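Local atomic coordinates of glyoxalase family protein (Bacillus cereus, PDB entry 1ZSW), a protein that is of unknown function but binds a zinc ion and, by its membership of the glyoxalase (vicinal oxygen chelate) family, is probably a metalloenzyme. Residues 41-50 with 330-338; 72-83 with 302-311. All blocks are in the same frame, centred on the assembly; numbering follows the deposited sequence. Where two conformers were deposited one is given.

How the contacts relate
Strand 69-74, part of the eight-stranded sheet that carries the zinc ligands His33, His246 and Glu294, underlies contact 1 and supplies the first residues of contact 2; the two centres lie about 18 Å apart. Contact 1 is on the outer, helix-covered side, where the C-terminal tail runs over helix 41-51; contact 2 is on the zinc side, where the loop after strand 292-300 meets the end of strand 69-74. Along the chain contact 2 is nested inside the loop closed by contact 1. Neighbouring residues of the strand serve the two sides: Tyr73 packs on Asn45 and Tyr48 of the helix, whereas Phe72 points to the zinc side. Late parts of the chain thus embrace the N-terminal βαβββ module on both faces.

Contact 1: 41-50 with 330-338; sequences ANENNHFYKN and ANLAPIEEK
The imidazole of His46 has Lys338 lying over one face and a water at its edge. CE of Lys338 sits 3.8 Å from the centroid of the His46 ring, 28° off its normal, in a CH-pi contact; the water in the ring plane accepts from Lys338 NZ and donates to Glu43 O. Lys338 is poorly ordered, so this end of the tail is less certain than the rest. The helix, 41-50, belongs to the N-terminal βαβββ module of the vicinal oxygen chelate fold, and residues 335-338, the extended end of the chain, run over its surface. The side-chain amide of Asn42 anchors the tail backbone: its OD1 takes the backbone N-H of Glu336 at 2.8 Å, with the donor lying 55° out of the carbonyl plane. CG of Asn42 stands beside its backbone N (chi1 -65°), which carries OD1 over to the tail. A second water links the backbones, 2.8 Å from Asn42 O and 2.7 Å from Glu336 O. Ile335 is the apolar foot of the tail: its CG1 touches CB of Ala41 at 3.9 Å, and beneath the pair Leu71 of strand 69-74 touches both. Further along, Glu337 bends back toward the helix at its second torsion, where Lys49 crosses it at about a right angle. A second positive charge, Arg56, lies nearby in a long, weak ion pair with OE2, which would favour the ionised carboxylate. The salt bridge itself joins Lys49 NZ to Glu337 OE1 at 2.7 Å, on the syn side but tilted out of the carboxylate plane.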
loop_
_atom_site.group_PDB
_atom_site.type_symbol
_atom_site.label_atom_id
_atom_site.label_comp_id
_atom_site.label_asym_id
_atom_site.label_seq_id
_atom_site.Cartn_x
_atom_site.Cartn_y
_atom_site.Cartn_z
ATOM N N ALA A 41 16.690 8.390 -2.129
ATOM C CA ALA A 41 15.983 8.640 -0.877
ATOM C C ALA A 41 15.795 10.117 -0.571
ATOM O O ALA A 41 14.751 10.486 -0.054
ATOM C CB ALA A 41 16.671 7.922 0.307
ATOM N N ASN A 42 16.792 10.954 -0.863
ATOM C CA ASN A 42 16.638 12.402 -0.617
ATOM C C ASN A 42 15.436 12.989 -1.358
ATOM O O ASN A 42 14.628 13.702 -0.766
ATOM C CB ASN A 42 17.916 13.180 -0.981
ATOM C CG ASN A 42 19.106 12.823 -0.085
ATOM O OD1 ASN A 42 18.940 12.313 1.007
ATOM N ND2 ASN A 42 20.312 13.087 -0.572
ATOM N N GLU A 43 15.290 12.650 -2.636
ATOM C CA GLU A 43 14.192 13.176 -3.457
ATOM C C GLU A 43 12.863 12.519 -3.064
ATOM O O GLU A 43 11.808 13.156 -3.079
ATOM C CB GLU A 43 14.500 12.970 -4.943
ATOM C CG GLU A 43 15.712 13.783 -5.412
ATOM C CD GLU A 43 16.279 13.316 -6.738
ATOM O OE1 GLU A 43 15.899 12.225 -7.219
ATOM O OE2 GLU A 43 17.133 14.042 -7.301
ATOM N N ASN A 44 12.943 11.244 -2.681
ATOM C CA ASN A 44 11.761 10.502 -2.257
ATOM C C ASN A 44 11.203 11.071 -0.962
ATOM O O ASN A 44 10.019 11.360 -0.854
ATOM C CB ASN A 44 12.118 9.007 -2.124
ATOM C CG ASN A 44 10.924 8.171 -1.714
ATOM O OD1 ASN A 44 10.034 7.886 -2.524
ATOM N ND2 ASN A 44 10.900 7.773 -0.461
ATOM N N ASN A 45 12.100 11.311 -0.001
ATOM C CA ASN A 45 11.738 11.945 1.253
ATOM C C ASN A 45 11.127 13.331 1.038
ATOM O O ASN A 45 10.114 13.640 1.634
ATOM C CB ASN A 45 12.977 12.016 2.162
ATOM C CG ASN A 45 12.705 12.695 3.511
ATOM O OD1 ASN A 45 13.214 13.797 3.767
ATOM N ND2 ASN A 45 11.919 12.052 4.369
ATOM N N HIS A 46 11.720 14.127 0.151
ATOM C CA HIS A 46 11.178 15.439 -0.076
ATOM C C HIS A 46 9.744 15.320 -0.610
ATOM O O HIS A 46 8.833 15.987 -0.130
ATOM C CB HIS A 46 12.045 16.270 -1.020
ATOM C CG HIS A 46 11.452 17.616 -1.294
ATOM N ND1 HIS A 46 11.467 18.634 -0.363
ATOM C CD2 HIS A 46 10.771 18.089 -2.368
ATOM C CE1 HIS A 46 10.835 19.685 -0.860
ATOM N NE2 HIS A 46 10.410 19.382 -2.075
ATOM N N PHE A 47 9.517 14.425 -1.562
ATOM C CA PHE A 47 8.190 14.343 -2.141
ATOM C C PHE A 47 7.122 13.853 -1.186
ATOM O O PHE A 47 6.045 14.479 -1.064
ATOM C CB PHE A 47 8.217 13.434 -3.381
ATOM C CG PHE A 47 6.956 13.497 -4.175
ATOM C CD1 PHE A 47 6.715 14.556 -5.045
ATOM C CD2 PHE A 47 5.996 12.515 -4.040
ATOM C CE1 PHE A 47 5.535 14.606 -5.783
ATOM C CE2 PHE A 47 4.809 12.543 -4.775
ATOM C CZ PHE A 47 4.582 13.594 -5.663
ATOM N N TYR A 48 7.399 12.737 -0.487
ATOM C CA TYR A 48 6.327 12.113 0.322
ATOM C C TYR A 48 6.083 12.831 1.643
ATOM O O TYR A 48 4.965 12.880 2.135
ATOM C CB TYR A 48 6.549 10.569 0.479
ATOM C CG TYR A 48 6.304 9.965 -0.875
ATOM C CD1 TYR A 48 7.350 9.830 -1.786
ATOM C CD2 TYR A 48 5.006 9.705 -1.288
ATOM C CE1 TYR A 48 7.115 9.374 -3.126
ATOM C CE2 TYR A 48 4.756 9.245 -2.595
ATOM C CZ TYR A 48 5.811 9.102 -3.491
ATOM O OH TYR A 48 5.526 8.677 -4.794
ATOM N N LYS A 49 7.131 13.424 2.194
ATOM C CA LYS A 49 7.009 14.154 3.454
ATOM C C LYS A 49 6.722 15.624 3.204
ATOM O O LYS A 49 5.717 16.131 3.654
ATOM C CB LYS A 49 8.269 13.961 4.301
ATOM C CG LYS A 49 8.221 14.697 5.636
ATOM C CD LYS A 49 9.431 14.335 6.507
ATOM C CE LYS A 49 10.712 14.835 5.877
ATOM N NZ LYS A 49 10.864 16.324 5.960
ATOM N N ASN A 50 7.574 16.304 2.453
ATOM C CA ASN A 50 7.385 17.758 2.298
ATOM C C ASN A 50 6.253 18.149 1.358
ATOM O O ASN A 50 5.476 19.044 1.677
ATOM C CB ASN A 50 8.704 18.440 1.935
ATOM C CG ASN A 50 9.745 18.258 3.027
ATOM O OD1 ASN A 50 10.850 17.795 2.779
ATOM N ND2 ASN A 50 9.354 18.556 4.264
ATOM N N ALA A 330 27.709 2.784 8.818
ATOM C CA ALA A 330 28.886 3.185 8.046
ATOM C C ALA A 330 28.651 3.140 6.533
ATOM O O ALA A 330 29.218 3.952 5.795
ATOM C CB ALA A 330 30.085 2.330 8.433
ATOM N N ASN A 331 27.804 2.212 6.079
ATOM C CA ASN A 331 27.523 2.041 4.649
ATOM C C ASN A 331 26.354 2.901 4.121
ATOM O O ASN A 331 26.052 2.872 2.927
ATOM C CB ASN A 331 27.269 0.565 4.324
ATOM C CG ASN A 331 27.418 0.255 2.840
ATOM O OD1 ASN A 331 28.530 0.245 2.304
ATOM N ND2 ASN A 331 26.297 -0.007 2.172
ATOM N N LEU A 332 25.725 3.687 4.989
ATOM C CA LEU A 332 24.582 4.506 4.569
ATOM C C LEU A 332 24.875 6.003 4.585
ATOM O O LEU A 332 25.451 6.521 5.544
ATOM C CB LEU A 332 23.359 4.227 5.451
ATOM C CG LEU A 332 22.824 2.795 5.489
ATOM C CD1 LEU A 332 22.020 2.579 6.763
ATOM C CD2 LEU A 332 22.001 2.458 4.256
ATOM N N ALA A 333 24.464 6.692 3.524
ATOM C CA ALA A 333 24.537 8.151 3.472
ATOM C C ALA A 333 23.339 8.723 4.200
ATOM O O ALA A 333 22.226 8.201 4.061
ATOM C CB ALA A 333 24.546 8.630 2.048
ATOM N N PRO A 334 23.547 9.797 4.983
ATOM C CA PRO A 334 22.411 10.401 5.680
ATOM C C PRO A 334 21.370 10.938 4.694
ATOM O O PRO A 334 21.715 11.333 3.579
ATOM C CB PRO A 334 23.044 11.551 6.471
ATOM C CG PRO A 334 24.375 11.787 5.841
ATOM C CD PRO A 334 24.821 10.485 5.280
ATOM N N ILE A 335 20.104 10.933 5.090
ATOM C CA ILE A 335 19.075 11.495 4.224
ATOM C C ILE A 335 19.034 12.998 4.440
ATOM O O ILE A 335 18.814 13.469 5.552
ATOM C CB ILE A 335 17.714 10.809 4.421
ATOM C CG1 ILE A 335 17.760 9.433 3.751
ATOM C CG2 ILE A 335 16.570 11.666 3.845
ATOM C CD1 ILE A 335 16.793 8.461 4.300
ATOM N N GLU A 336 19.292 13.738 3.371
ATOM C CA GLU A 336 19.412 15.185 3.443
ATOM C C GLU A 336 18.065 15.858 3.243
ATOM O O GLU A 336 17.388 15.598 2.251
ATOM C CB GLU A 336 20.400 15.678 2.384
ATOM C CG GLU A 336 21.830 15.186 2.583
ATOM C CD GLU A 336 22.703 15.425 1.362
ATOM O OE1 GLU A 336 23.351 14.457 0.895
ATOM O OE2 GLU A 336 22.733 16.573 0.860
ATOM N N GLU A 337 17.691 16.724 4.184
ATOM C CA GLU A 337 16.463 17.508 4.093
ATOM C C GLU A 337 16.669 18.706 3.179
ATOM O O GLU A 337 17.537 19.544 3.433
ATOM C CB GLU A 337 16.010 17.980 5.476
ATOM C CG GLU A 337 15.605 16.851 6.429
ATOM C CD GLU A 337 14.280 16.184 6.053
ATOM O OE1 GLU A 337 13.466 16.809 5.344
ATOM O OE2 GLU A 337 14.055 15.033 6.486
ATOM N N LYS A 338 15.878 18.776 2.109
ATOM C CA LYS A 338 15.985 19.868 1.143
ATOM C C LYS A 338 14.800 20.834 1.245
ATOM O O LYS A 338 13.883 20.655 2.058
ATOM C CB LYS A 338 16.165 19.330 -0.290
ATOM C CG LYS A 338 14.909 18.781 -0.961
ATOM C CD LYS A 338 15.250 17.914 -2.182
ATOM C CE LYS A 338 14.259 18.148 -3.331
ATOM N NZ LYS A 338 14.214 17.038 -4.339
ATOM O OXT LYS A 338 14.741 21.833 0.524
HETATM O O HOH W 1 14.795 15.009 1.649
HETATM O O HOH W 2 11.525 15.485 -4.630
#

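Contact 2: 72-83 with 302-311; sequences FYGDKTGSPGTE and FTVDGDVEHL
At Thr77 and Gly78 the chain leaving strand 69-74 turns toward the loop 302-311, with CA of Thr77 6.3 Å from CA of Val308. Gly78 takes a positive phi (69°), and a type II turn from Ser79 to Thr82 then leads into the next strand; in 302-311 a type I turn spans Thr303 to Gly306. The loop 75-82 is held from within by Asp75, whose OD1 accepts the N-H of Ser79 at 2.8 Å. No direct hydrogen bond joins the segments, but a water donates to Thr77 O and accepts from Phe302 N.

Phe302 carries the packing. CB of this residue points toward 72-83, and the ring slides in with CA of Gly78 and O of Thr77 at its edge, near its plane; CD1 is 3.6 Å from Thr77 O. The leading corner of the ring, CZ, stands over a face of Phe72 in a T-shaped stack, centroids 4.9 Å apart and planes at 63°. Glu83 CD lies 3.8 Å from Phe302 CE1. Phe72 and Glu83 were each modelled in two conformers, and one of each is described. Toward the surface, CG2 of Thr77 meets CG2 of Val308 at 3.9 Å, and CD1 of Leu311 lies against CA of Thr77. Lys76 lays CE on CG1 of Val308 while its ammonium group pairs with Glu168.

The Glu83 side chain is about 3 Å from that of the zinc ligand His33. The Phe72 side chain lies about 6 Å from the zinc ion, consistent with this packing bordering the metal pocket of the vicinal oxygen chelate fold.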
loop_
_atom_site.group_PDB
_atom_site.type_symbol
_atom_site.label_atom_id
_atom_site.label_comp_id
_atom_site.label_asym_id
_atom_site.label_seq_id
_atom_site.Cartn_x
_atom_site.Cartn_y
_atom_site.Cartn_z
ATOM N N PHE A 72 9.362 4.351 5.409
ATOM C CA PHE A 72 7.892 4.292 5.445
ATOM C C PHE A 72 7.387 5.696 5.701
ATOM O O PHE A 72 7.993 6.485 6.467
ATOM C CB PHE A 72 7.321 3.427 6.601
ATOM C CG PHE A 72 7.515 1.932 6.464
ATOM C CD1 PHE A 72 8.753 1.354 6.727
ATOM C CD2 PHE A 72 6.432 1.098 6.159
ATOM C CE1 PHE A 72 8.926 -0.030 6.653
ATOM C CE2 PHE A 72 6.591 -0.299 6.078
ATOM C CZ PHE A 72 7.847 -0.859 6.325
ATOM N N TYR A 73 6.282 6.008 5.016
ATOM C CA TYR A 73 5.475 7.224 5.233
ATOM C C TYR A 73 4.039 6.826 5.545
ATOM O O TYR A 73 3.531 5.812 5.050
ATOM C CB TYR A 73 5.501 8.063 3.947
ATOM C CG TYR A 73 6.909 8.364 3.451
ATOM C CD1 TYR A 73 7.541 7.521 2.520
ATOM C CD2 TYR A 73 7.646 9.468 3.961
ATOM C CE1 TYR A 73 8.823 7.769 2.055
ATOM C CE2 TYR A 73 8.960 9.714 3.509
ATOM C CZ TYR A 73 9.528 8.857 2.556
ATOM O OH TYR A 73 10.785 9.050 2.056
ATOM N N GLY A 74 3.350 7.640 6.322
ATOM C CA GLY A 74 1.959 7.372 6.627
ATOM C C GLY A 74 1.389 8.443 7.506
ATOM O O GLY A 74 1.796 9.584 7.433
ATOM N N ASP A 75 0.446 8.033 8.331
ATOM C CA ASP A 75 -0.246 8.951 9.227
ATOM C C ASP A 75 0.578 9.129 10.505
ATOM O O ASP A 75 1.734 8.750 10.549
ATOM C CB ASP A 75 -1.701 8.499 9.502
ATOM C CG ASP A 75 -1.816 7.304 10.437
ATOM O OD1 ASP A 75 -0.787 6.693 10.732
ATOM O OD2 ASP A 75 -2.959 6.963 10.854
ATOM N N LYS A 76 -0.048 9.694 11.533
ATOM C CA LYS A 76 0.684 10.000 12.789
ATOM C C LYS A 76 1.506 8.816 13.311
ATOM O O LYS A 76 2.650 8.996 13.744
ATOM C CB LYS A 76 -0.295 10.464 13.862
ATOM C CG LYS A 76 0.371 10.922 15.176
ATOM C CD LYS A 76 -0.724 11.281 16.175
ATOM C CE LYS A 76 -0.144 11.650 17.529
ATOM N NZ LYS A 76 0.544 12.962 17.421
ATOM N N THR A 77 0.943 7.614 13.253
ATOM C CA THR A 77 1.635 6.417 13.772
ATOM C C THR A 77 2.014 5.399 12.690
ATOM O O THR A 77 2.488 4.291 12.974
ATOM C CB THR A 77 0.786 5.668 14.825
ATOM O OG1 THR A 77 -0.434 5.218 14.226
ATOM C CG2 THR A 77 0.462 6.573 16.007
ATOM N N GLY A 78 1.762 5.743 11.439
ATOM C CA GLY A 78 2.034 4.781 10.387
ATOM C C GLY A 78 1.051 3.637 10.476
ATOM O O GLY A 78 1.412 2.478 10.217
ATOM N N SER A 79 -0.207 3.935 10.784
ATOM C CA SER A 79 -1.178 2.859 11.038
ATOM C C SER A 79 -1.499 2.062 9.756
ATOM O O SER A 79 -1.319 2.594 8.652
ATOM C CB SER A 79 -2.425 3.416 11.668
ATOM O OG SER A 79 -3.071 4.245 10.762
ATOM N N PRO A 80 -1.908 0.792 9.901
ATOM C CA PRO A 80 -2.287 -0.023 8.749
ATOM C C PRO A 80 -3.278 0.720 7.868
ATOM O O PRO A 80 -4.275 1.307 8.359
ATOM C CB PRO A 80 -2.961 -1.231 9.383
ATOM C CG PRO A 80 -2.109 -1.435 10.655
ATOM C CD PRO A 80 -1.945 -0.003 11.158
ATOM N N GLY A 81 -3.020 0.668 6.568
ATOM C CA GLY A 81 -3.901 1.419 5.667
ATOM C C GLY A 81 -3.322 2.759 5.214
ATOM O O GLY A 81 -3.820 3.354 4.241
ATOM N N THR A 82 -2.280 3.248 5.881
ATOM C CA THR A 82 -1.758 4.564 5.567
ATOM C C THR A 82 -0.332 4.512 5.030
ATOM O O THR A 82 0.188 5.524 4.552
ATOM C CB THR A 82 -1.784 5.542 6.809
ATOM O OG1 THR A 82 -0.751 5.178 7.745
ATOM C CG2 THR A 82 -3.142 5.561 7.462
ATOM N N GLU A 83 0.276 3.316 5.078
ATOM C CA GLU A 83 1.699 3.158 4.913
ATOM C C GLU A 83 2.096 2.991 3.450
ATOM O O GLU A 83 1.672 2.008 2.815
ATOM C CB GLU A 83 2.134 1.866 5.638
ATOM C CG GLU A 83 1.731 1.800 7.118
ATOM C CD GLU A 83 1.945 0.417 7.727
ATOM O OE1 GLU A 83 2.709 -0.389 7.141
ATOM O OE2 GLU A 83 1.326 0.130 8.774
ATOM N N PHE A 302 4.334 0.220 14.482
ATOM C CA PHE A 302 5.620 0.936 14.588
ATOM C C PHE A 302 5.904 1.514 15.976
ATOM O O PHE A 302 7.016 1.996 16.223
ATOM C CB PHE A 302 5.724 2.065 13.546
ATOM C CG PHE A 302 5.721 1.585 12.126
ATOM C CD1 PHE A 302 4.798 2.081 11.215
ATOM C CD2 PHE A 302 6.646 0.633 11.702
ATOM C CE1 PHE A 302 4.778 1.618 9.894
ATOM C CE2 PHE A 302 6.649 0.169 10.396
ATOM C CZ PHE A 302 5.716 0.660 9.489
ATOM N N THR A 303 4.902 1.498 16.855
ATOM C CA THR A 303 5.073 2.036 18.211
ATOM C C THR A 303 5.550 0.958 19.173
ATOM O O THR A 303 5.850 1.250 20.334
ATOM C CB THR A 303 3.793 2.727 18.757
ATOM O OG1 THR A 303 2.767 1.752 18.991
ATOM C CG2 THR A 303 3.293 3.800 17.790
ATOM N N VAL A 304 5.639 -0.279 18.679
ATOM C CA VAL A 304 6.199 -1.395 19.438
ATOM C C VAL A 304 7.610 -1.074 19.980
ATOM O O VAL A 304 7.890 -1.348 21.148
ATOM C CB VAL A 304 6.167 -2.744 18.623
ATOM C CG1 VAL A 304 7.243 -2.787 17.539
ATOM C CG2 VAL A 304 6.298 -3.956 19.542
ATOM N N ASP A 305 8.468 -0.472 19.149
ATOM C CA ASP A 305 9.876 -0.233 19.507
ATOM C C ASP A 305 10.244 1.255 19.643
ATOM O O ASP A 305 11.414 1.639 19.487
ATOM C CB ASP A 305 10.812 -0.933 18.500
ATOM C CG ASP A 305 10.968 -0.166 17.179
ATOM O OD1 ASP A 305 10.022 0.552 16.773
ATOM O OD2 ASP A 305 12.041 -0.292 16.535
ATOM N N GLY A 306 9.252 2.092 19.928
ATOM C CA GLY A 306 9.499 3.526 20.050
ATOM C C GLY A 306 8.262 4.314 20.391
ATOM O O GLY A 306 7.138 3.838 20.197
ATOM N N ASP A 307 8.470 5.520 20.911
ATOM C CA ASP A 307 7.380 6.440 21.210
ATOM C C ASP A 307 6.886 7.123 19.940
ATOM O O ASP A 307 7.679 7.396 19.024
ATOM C CB ASP A 307 7.840 7.503 22.207
ATOM C CG ASP A 307 9.065 8.257 21.724
ATOM O OD1 ASP A 307 8.918 9.438 21.342
ATOM O OD2 ASP A 307 10.171 7.666 21.701
ATOM N N VAL A 308 5.584 7.400 19.899
ATOM C CA VAL A 308 4.968 8.166 18.807
ATOM C C VAL A 308 5.675 9.510 18.584
ATOM O O VAL A 308 5.848 9.960 17.442
ATOM C CB VAL A 308 3.443 8.390 19.057
ATOM C CG1 VAL A 308 2.812 9.228 17.958
ATOM C CG2 VAL A 308 2.711 7.064 19.169
ATOM N N GLU A 309 6.102 10.155 19.666
ATOM C CA GLU A 309 6.718 11.478 19.543
ATOM C C GLU A 309 7.923 11.541 18.612
ATOM O O GLU A 309 8.128 12.546 17.938
ATOM C CB GLU A 309 7.070 12.075 20.914
ATOM C CG GLU A 309 6.060 13.108 21.394
ATOM C CD GLU A 309 6.111 14.413 20.598
ATOM O OE1 GLU A 309 5.036 15.001 20.348
ATOM O OE2 GLU A 309 7.223 14.853 20.217
ATOM N N HIS A 310 8.695 10.462 18.552
ATOM C CA HIS A 310 9.972 10.479 17.842
ATOM C C HIS A 310 10.077 9.484 16.666
ATOM O O HIS A 310 11.163 9.266 16.131
ATOM C CB HIS A 310 11.118 10.296 18.846
ATOM C CG HIS A 310 11.255 11.446 19.796
ATOM N ND1 HIS A 310 11.711 12.684 19.397
ATOM C CD2 HIS A 310 10.963 11.561 21.114
ATOM C CE1 HIS A 310 11.705 13.510 20.428
ATOM N NE2 HIS A 310 11.256 12.852 21.482
ATOM N N LEU A 311 8.945 8.903 16.260
ATOM C CA LEU A 311 8.908 7.997 15.099
ATOM C C LEU A 311 9.615 8.609 13.919
ATOM O O LEU A 311 9.383 9.778 13.596
ATOM C CB LEU A 311 7.475 7.722 14.650
ATOM C CG LEU A 311 6.593 6.772 15.456
ATOM C CD1 LEU A 311 5.226 6.707 14.802
ATOM C CD2 LEU A 311 7.191 5.372 15.577
HETATM O O HOH W 3 3.909 12.217 17.490
HETATM O O HOH W 4 1.793 1.219 12.970
#